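Local coordinates for conserved domain protein (Bacillus anthracis, PDB 3FBQ) that is of unknown function, a mostly beta-strand protein with regions of two uncharacterised families of the E-set clan, at residues V115-I121 / W137-V143; T200-L205 / N236-I241. All coordinates share one frame; numbering follows the deposited sequence.

Contact 1. Residues V115-I121 / W137-V143; sequences VNFRWNI and WNFALTV
Eight backbone hydrogen bonds join V115, F117, W119 and I121 to V143, L141, F139 and W137 in the antiparallel beta hairpin formed by strands 114-126 and 131-144. W119 N gives its hydrogen to F139 O at 2.7 Å, while F117 N meets L141 O almost straight, at 174° about the hydrogen. CA-H groups from the non-hydrogen-bonded pairs point at carbonyls of adjoining hydrogen-bonded pairs, as R118 CA does at F139 O, 3.2 Å away. On the face carrying N120 and N138 the two amides cross with planes 83° apart, and N138 OD1 turns to S84 OG of the second subunit. R118 lies on the same face and rests its CD against A140 CB, 4.0 Å away. The opposite face is aromatic and aliphatic. W119 and F139 run side by side, touching through W119 CE3 and F139 CD2 (3.7 Å), their six-membered rings offset so far that the faces hardly overlap; W119 also meets the Y58 ring, and F139 reaches M33 and R35 of strand 29-37. F117 CG stands between its backbone N and carbonyl carbon (chi1 64°), which folds the ring back over L141 O, 3.3 Å from CD2. At the far end W137 NE1 bonds to V40 O, and W137 CE3 packs on I121 CG2 at 3.7 Å.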
loop_
_atom_site.group_PDB
_atom_site.type_symbol
_atom_site.label_atom_id
_atom_site.label_comp_id
_atom_site.label_asym_id
_atom_site.label_seq_id
_atom_site.Cartn_x
_atom_site.Cartn_y
_atom_site.Cartn_z
ATOM N N VAL A 115 12.698 -2.645 20.310
ATOM C CA VAL A 115 12.254 -2.631 18.922
ATOM C C VAL A 115 11.511 -1.332 18.681
ATOM O O VAL A 115 10.475 -1.118 19.281
ATOM C CB VAL A 115 11.236 -3.768 18.590
ATOM C CG1 VAL A 115 10.723 -3.637 17.127
ATOM C CG2 VAL A 115 11.827 -5.125 18.788
ATOM N N ASN A 116 12.023 -0.485 17.801
ATOM C CA ASN A 116 11.306 0.701 17.354
ATOM C C ASN A 116 10.473 0.369 16.156
ATOM O O ASN A 116 10.970 -0.094 15.123
ATOM C CB ASN A 116 12.297 1.803 17.002
ATOM C CG ASN A 116 13.379 1.957 18.078
ATOM O OD1 ASN A 116 13.084 2.389 19.212
ATOM N ND2 ASN A 116 14.651 1.620 17.736
ATOM N N PHE A 117 9.186 0.586 16.225
ATOM C CA PHE A 117 8.441 0.252 15.004
ATOM C C PHE A 117 7.469 1.346 14.597
ATOM O O PHE A 117 7.205 2.217 15.424
ATOM C CB PHE A 117 7.746 -1.079 15.185
ATOM C CG PHE A 117 6.740 -1.037 16.239
ATOM C CD1 PHE A 117 5.428 -0.751 15.931
ATOM C CD2 PHE A 117 7.121 -1.192 17.590
ATOM C CE1 PHE A 117 4.460 -0.691 16.927
ATOM C CE2 PHE A 117 6.152 -1.137 18.634
ATOM C CZ PHE A 117 4.813 -0.908 18.290
ATOM N N ARG A 118 6.968 1.316 13.353
ATOM C CA ARG A 118 5.889 2.246 12.982
ATOM C C ARG A 118 4.830 1.458 12.331
ATOM O O ARG A 118 5.083 0.672 11.384
ATOM C CB ARG A 118 6.301 3.427 12.063
ATOM C CG ARG A 118 7.743 3.908 12.313
ATOM C CD ARG A 118 8.025 5.417 12.464
ATOM N NE ARG A 118 7.852 6.172 11.220
ATOM C CZ ARG A 118 8.237 7.444 10.990
ATOM N NH1 ARG A 118 8.876 8.174 11.918
ATOM N NH2 ARG A 118 7.977 7.999 9.798
ATOM N N TRP A 119 3.623 1.654 12.826
ATOM C CA TRP A 119 2.445 1.091 12.169
ATOM C C TRP A 119 1.743 2.180 11.364
ATOM O O TRP A 119 1.138 3.087 11.918
ATOM C CB TRP A 119 1.509 0.453 13.207
ATOM C CG TRP A 119 0.546 -0.474 12.591
ATOM C CD1 TRP A 119 0.717 -1.169 11.426
ATOM C CD2 TRP A 119 -0.748 -0.820 13.079
ATOM N NE1 TRP A 119 -0.393 -1.936 11.159
ATOM C CE2 TRP A 119 -1.316 -1.733 12.144
ATOM C CE3 TRP A 119 -1.497 -0.449 14.217
ATOM C CZ2 TRP A 119 -2.578 -2.290 12.315
ATOM C CZ3 TRP A 119 -2.739 -1.020 14.409
ATOM C CH2 TRP A 119 -3.281 -1.925 13.456
ATOM N N ASN A 120 1.856 2.110 10.054
ATOM C CA ASN A 120 1.392 3.221 9.208
ATOM C C ASN A 120 0.257 2.729 8.308
ATOM O O ASN A 120 0.524 1.984 7.338
ATOM C CB ASN A 120 2.535 3.845 8.334
ATOM C CG ASN A 120 3.688 4.456 9.168
ATOM O OD1 ASN A 120 3.474 5.088 10.220
ATOM N ND2 ASN A 120 4.913 4.261 8.699
ATOM N N ILE A 121 -0.992 3.118 8.625
ATOM C CA ILE A 121 -2.106 2.597 7.849
ATOM C C ILE A 121 -2.545 3.601 6.870
ATOM O O ILE A 121 -2.734 4.749 7.226
ATOM C CB ILE A 121 -3.264 2.198 8.698
ATOM C CG1 ILE A 121 -2.824 0.997 9.521
ATOM C CG2 ILE A 121 -4.559 1.860 7.778
ATOM C CD1 ILE A 121 -3.652 0.845 10.791
ATOM N N TRP A 137 -3.573 6.527 9.600
ATOM C CA TRP A 137 -3.674 6.227 10.999
ATOM C C TRP A 137 -2.310 5.710 11.306
ATOM O O TRP A 137 -1.897 4.756 10.692
ATOM C CB TRP A 137 -4.685 5.125 11.212
ATOM C CG TRP A 137 -6.137 5.424 10.794
ATOM C CD1 TRP A 137 -7.155 5.729 11.617
ATOM C CD2 TRP A 137 -6.702 5.408 9.445
ATOM N NE1 TRP A 137 -8.326 5.932 10.893
ATOM C CE2 TRP A 137 -8.074 5.731 9.564
ATOM C CE3 TRP A 137 -6.169 5.192 8.160
ATOM C CZ2 TRP A 137 -8.925 5.817 8.451
ATOM C CZ3 TRP A 137 -6.997 5.276 7.068
ATOM C CH2 TRP A 137 -8.363 5.584 7.205
ATOM N N ASN A 138 -1.573 6.352 12.200
ATOM C CA ASN A 138 -0.159 6.062 12.405
ATOM C C ASN A 138 0.153 5.865 13.860
ATOM O O ASN A 138 -0.356 6.608 14.698
ATOM C CB ASN A 138 0.686 7.211 11.880
ATOM C CG ASN A 138 0.407 7.506 10.419
ATOM O OD1 ASN A 138 0.542 8.639 9.989
ATOM N ND2 ASN A 138 -0.066 6.499 9.656
ATOM N N PHE A 139 0.983 4.875 14.184
ATOM C CA PHE A 139 1.565 4.793 15.508
ATOM C C PHE A 139 3.039 4.606 15.304
ATOM O O PHE A 139 3.472 3.780 14.490
ATOM C CB PHE A 139 0.991 3.638 16.347
ATOM C CG PHE A 139 -0.530 3.515 16.314
ATOM C CD1 PHE A 139 -1.275 3.752 17.443
ATOM C CD2 PHE A 139 -1.203 3.137 15.148
ATOM C CE1 PHE A 139 -2.693 3.632 17.417
ATOM C CE2 PHE A 139 -2.600 3.042 15.098
ATOM C CZ PHE A 139 -3.353 3.268 16.231
ATOM N N ALA A 140 3.812 5.402 16.055
ATOM C CA ALA A 140 5.282 5.331 16.097
ATOM C C ALA A 140 5.694 5.052 17.539
ATOM O O ALA A 140 5.567 5.913 18.387
ATOM C CB ALA A 140 5.863 6.655 15.656
ATOM N N LEU A 141 6.212 3.883 17.851
ATOM C CA LEU A 141 6.572 3.665 19.251
ATOM C C LEU A 141 7.685 2.621 19.435
ATOM O O LEU A 141 7.952 1.824 18.548
ATOM C CB LEU A 141 5.292 3.385 20.081
ATOM C CG LEU A 141 4.318 2.391 19.454
ATOM C CD1 LEU A 141 4.436 1.189 20.266
ATOM C CD2 LEU A 141 2.873 2.843 19.499
ATOM N N THR A 142 8.399 2.616 20.543
ATOM C CA THR A 142 9.427 1.563 20.634
ATOM C C THR A 142 9.075 0.639 21.836
ATOM O O THR A 142 8.615 1.120 22.873
ATOM C CB THR A 142 10.802 2.178 20.747
ATOM O OG1 THR A 142 10.993 2.599 22.074
ATOM C CG2 THR A 142 10.893 3.488 19.927
ATOM N N VAL A 143 9.265 -0.674 21.698
ATOM C CA VAL A 143 8.979 -1.595 22.807
ATOM C C VAL A 143 10.246 -2.307 23.352
ATOM O O VAL A 143 11.069 -2.757 22.580
ATOM C CB VAL A 143 7.924 -2.671 22.400
ATOM C CG1 VAL A 143 8.519 -3.610 21.389
ATOM C CG2 VAL A 143 7.457 -3.459 23.590
#

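Contact 2. Residues T200-L205 / N236-I241; sequences TVKDDL and NATKLI
The D204 carboxylate grips the backbone of T238 and K239, just where the antiparallel pairing of strands 196-203 and 239-247 gives way to loop in the sheet of the DUF5643 region. T238 N is shared by both oxygens, at 2.8 Å from D204 OD1 and 3.0 Å from D204 OD2, each met on its syn side but more than 20° out of the carboxylate plane. K239 N reaches D204 OD1 from above that plane, on the same face as T238 N, so one oxygen takes two N-H groups and the turn into the strand is tied to a side chain. Next comes the pair K202 and I241, whose backbones exchange two hydrogen bonds; I241 N approaches K202 O at 2.6 Å, above the carbonyl plane. I241 CD1 lies against the backbone of D203, 3.6 Å from D203 C. The D203 carboxylate is held by Y209 OH on OD2 and N207 N on OD1, and A237 CB lies against OD2. A chi1 of -177° turns V201 CG1 to L240 CD2, 3.8 Å away, and both side chains touch F176 of strand 175-184. Outermost, L205 CD2 sits 3.5 Å from N236 O and 3.9 Å from N236 CB.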
loop_
_atom_site.group_PDB
_atom_site.type_symbol
_atom_site.label_atom_id
_atom_site.label_comp_id
_atom_site.label_asym_id
_atom_site.label_seq_id
_atom_site.Cartn_x
_atom_site.Cartn_y
_atom_site.Cartn_z
ATOM N N THR A 200 8.270 -30.638 13.785
ATOM C CA THR A 200 7.227 -30.990 14.728
ATOM C C THR A 200 8.017 -31.218 15.979
ATOM O O THR A 200 9.134 -31.766 15.917
ATOM C CB THR A 200 6.498 -32.278 14.229
ATOM O OG1 THR A 200 5.121 -31.958 13.978
ATOM C CG2 THR A 200 6.662 -33.492 15.177
ATOM N N VAL A 201 7.469 -30.785 17.107
ATOM C CA VAL A 201 8.249 -30.756 18.335
ATOM C C VAL A 201 7.640 -31.542 19.490
ATOM O O VAL A 201 6.471 -31.377 19.802
ATOM C CB VAL A 201 8.613 -29.287 18.744
ATOM C CG1 VAL A 201 9.467 -29.267 19.938
ATOM C CG2 VAL A 201 9.373 -28.582 17.616
ATOM N N LYS A 202 8.462 -32.407 20.109
ATOM C CA LYS A 202 8.117 -33.061 21.388
ATOM C C LYS A 202 9.237 -32.842 22.400
ATOM O O LYS A 202 10.321 -32.459 21.978
ATOM C CB LYS A 202 7.896 -34.559 21.166
ATOM C CG LYS A 202 6.561 -34.885 20.539
ATOM C CD LYS A 202 6.236 -36.347 20.776
ATOM C CE LYS A 202 4.803 -36.660 20.350
ATOM N NZ LYS A 202 4.707 -38.100 19.865
ATOM N N ASP A 203 8.977 -33.079 23.682
ATOM C CA ASP A 203 10.039 -33.161 24.677
ATOM C C ASP A 203 10.127 -34.560 25.276
ATOM O O ASP A 203 9.341 -35.443 24.934
ATOM C CB ASP A 203 9.816 -32.127 25.783
ATOM C CG ASP A 203 8.509 -32.336 26.522
ATOM O OD1 ASP A 203 7.892 -33.409 26.351
ATOM O OD2 ASP A 203 8.097 -31.428 27.274
ATOM N N ASP A 204 11.088 -34.755 26.173
ATOM C CA ASP A 204 11.508 -36.093 26.567
ATOM C C ASP A 204 10.322 -36.926 27.046
ATOM O O ASP A 204 10.475 -38.094 27.401
ATOM C CB ASP A 204 12.575 -36.020 27.661
ATOM C CG ASP A 204 12.602 -34.675 28.360
ATOM O OD1 ASP A 204 12.808 -33.652 27.673
ATOM O OD2 ASP A 204 12.417 -34.640 29.594
ATOM N N LEU A 205 9.143 -36.314 27.054
ATOM C CA LEU A 205 8.330 -36.233 28.261
ATOM C C LEU A 205 6.869 -36.553 27.964
ATOM O O LEU A 205 6.039 -36.608 28.872
ATOM C CB LEU A 205 8.447 -34.843 28.892
ATOM C CG LEU A 205 8.078 -34.740 30.374
ATOM C CD1 LEU A 205 8.407 -36.033 31.103
ATOM C CD2 LEU A 205 8.786 -33.559 31.022
ATOM N N ASN A 236 9.856 -29.155 33.289
ATOM C CA ASN A 236 10.471 -30.416 33.624
ATOM C C ASN A 236 11.108 -31.103 32.423
ATOM O O ASN A 236 11.633 -32.199 32.579
ATOM C CB ASN A 236 9.455 -31.415 34.197
ATOM C CG ASN A 236 8.902 -31.036 35.563
ATOM O OD1 ASN A 236 9.600 -30.483 36.456
ATOM N ND2 ASN A 236 7.626 -31.400 35.762
ATOM N N ALA A 237 10.990 -30.531 31.230
ATOM C CA ALA A 237 11.608 -31.076 30.030
ATOM C C ALA A 237 13.124 -30.894 30.059
ATOM O O ALA A 237 13.637 -29.825 30.430
ATOM C CB ALA A 237 11.031 -30.415 28.776
ATOM N N THR A 238 13.818 -31.942 29.625
ATOM C CA THR A 238 15.282 -32.010 29.517
ATOM C C THR A 238 15.755 -31.918 28.060
ATOM O O THR A 238 16.839 -31.403 27.775
ATOM C CB THR A 238 15.764 -33.387 30.018
ATOM O OG1 THR A 238 15.434 -33.521 31.405
ATOM C CG2 THR A 238 17.267 -33.554 29.802
ATOM N N LYS A 239 14.946 -32.444 27.141
ATOM C CA LYS A 239 15.381 -32.617 25.781
ATOM C C LYS A 239 14.186 -32.395 24.864
ATOM O O LYS A 239 13.059 -32.792 25.221
ATOM C CB LYS A 239 15.916 -34.046 25.590
ATOM C CG LYS A 239 17.329 -34.300 26.141
ATOM C CD LYS A 239 17.791 -35.699 25.780
ATOM C CE LYS A 239 16.739 -36.717 26.270
ATOM N NZ LYS A 239 16.512 -37.945 25.372
ATOM N N LEU A 240 14.443 -31.785 23.696
ATOM C CA LEU A 240 13.444 -31.672 22.621
ATOM C C LEU A 240 13.714 -32.705 21.546
ATOM O O LEU A 240 14.869 -32.890 21.113
ATOM C CB LEU A 240 13.436 -30.277 21.969
ATOM C CG LEU A 240 12.938 -29.161 22.892
ATOM C CD1 LEU A 240 13.273 -27.747 22.410
ATOM C CD2 LEU A 240 11.437 -29.301 23.156
ATOM N N ILE A 241 12.649 -33.369 21.102
ATOM C CA ILE A 241 12.754 -34.317 19.999
ATOM C C ILE A 241 12.048 -33.689 18.807
ATOM O O ILE A 241 10.825 -33.401 18.841
ATOM C CB ILE A 241 12.223 -35.765 20.367
ATOM C CG1 ILE A 241 12.979 -36.346 21.568
ATOM C CG2 ILE A 241 12.409 -36.719 19.187
ATOM C CD1 ILE A 241 12.300 -36.104 22.917
#

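How the contacts relate
Both contacts pair antiparallel strands, yet they lie on opposite sides of the chain's centre, with centres about 37 Å apart. Contact 1 joins the two arms of a hairpin within a three-stranded sheet; contact 2 brings together strands 196-203 and 239-247, with other strands of their larger sheet between them in the chain. Both are partly buried. In contact 1 most side chains of the V115/F117/W119 face are buried, and the R118/A140/T142 face is more exposed; in contact 2 V201, D203 and L240 are buried, while K202, L205, N236 and T238 are exposed. Backbone bonding runs the whole length of contact 1, but in contact 2 a carboxylate takes over at the strand ends. A second subunit touches contact 1 alone.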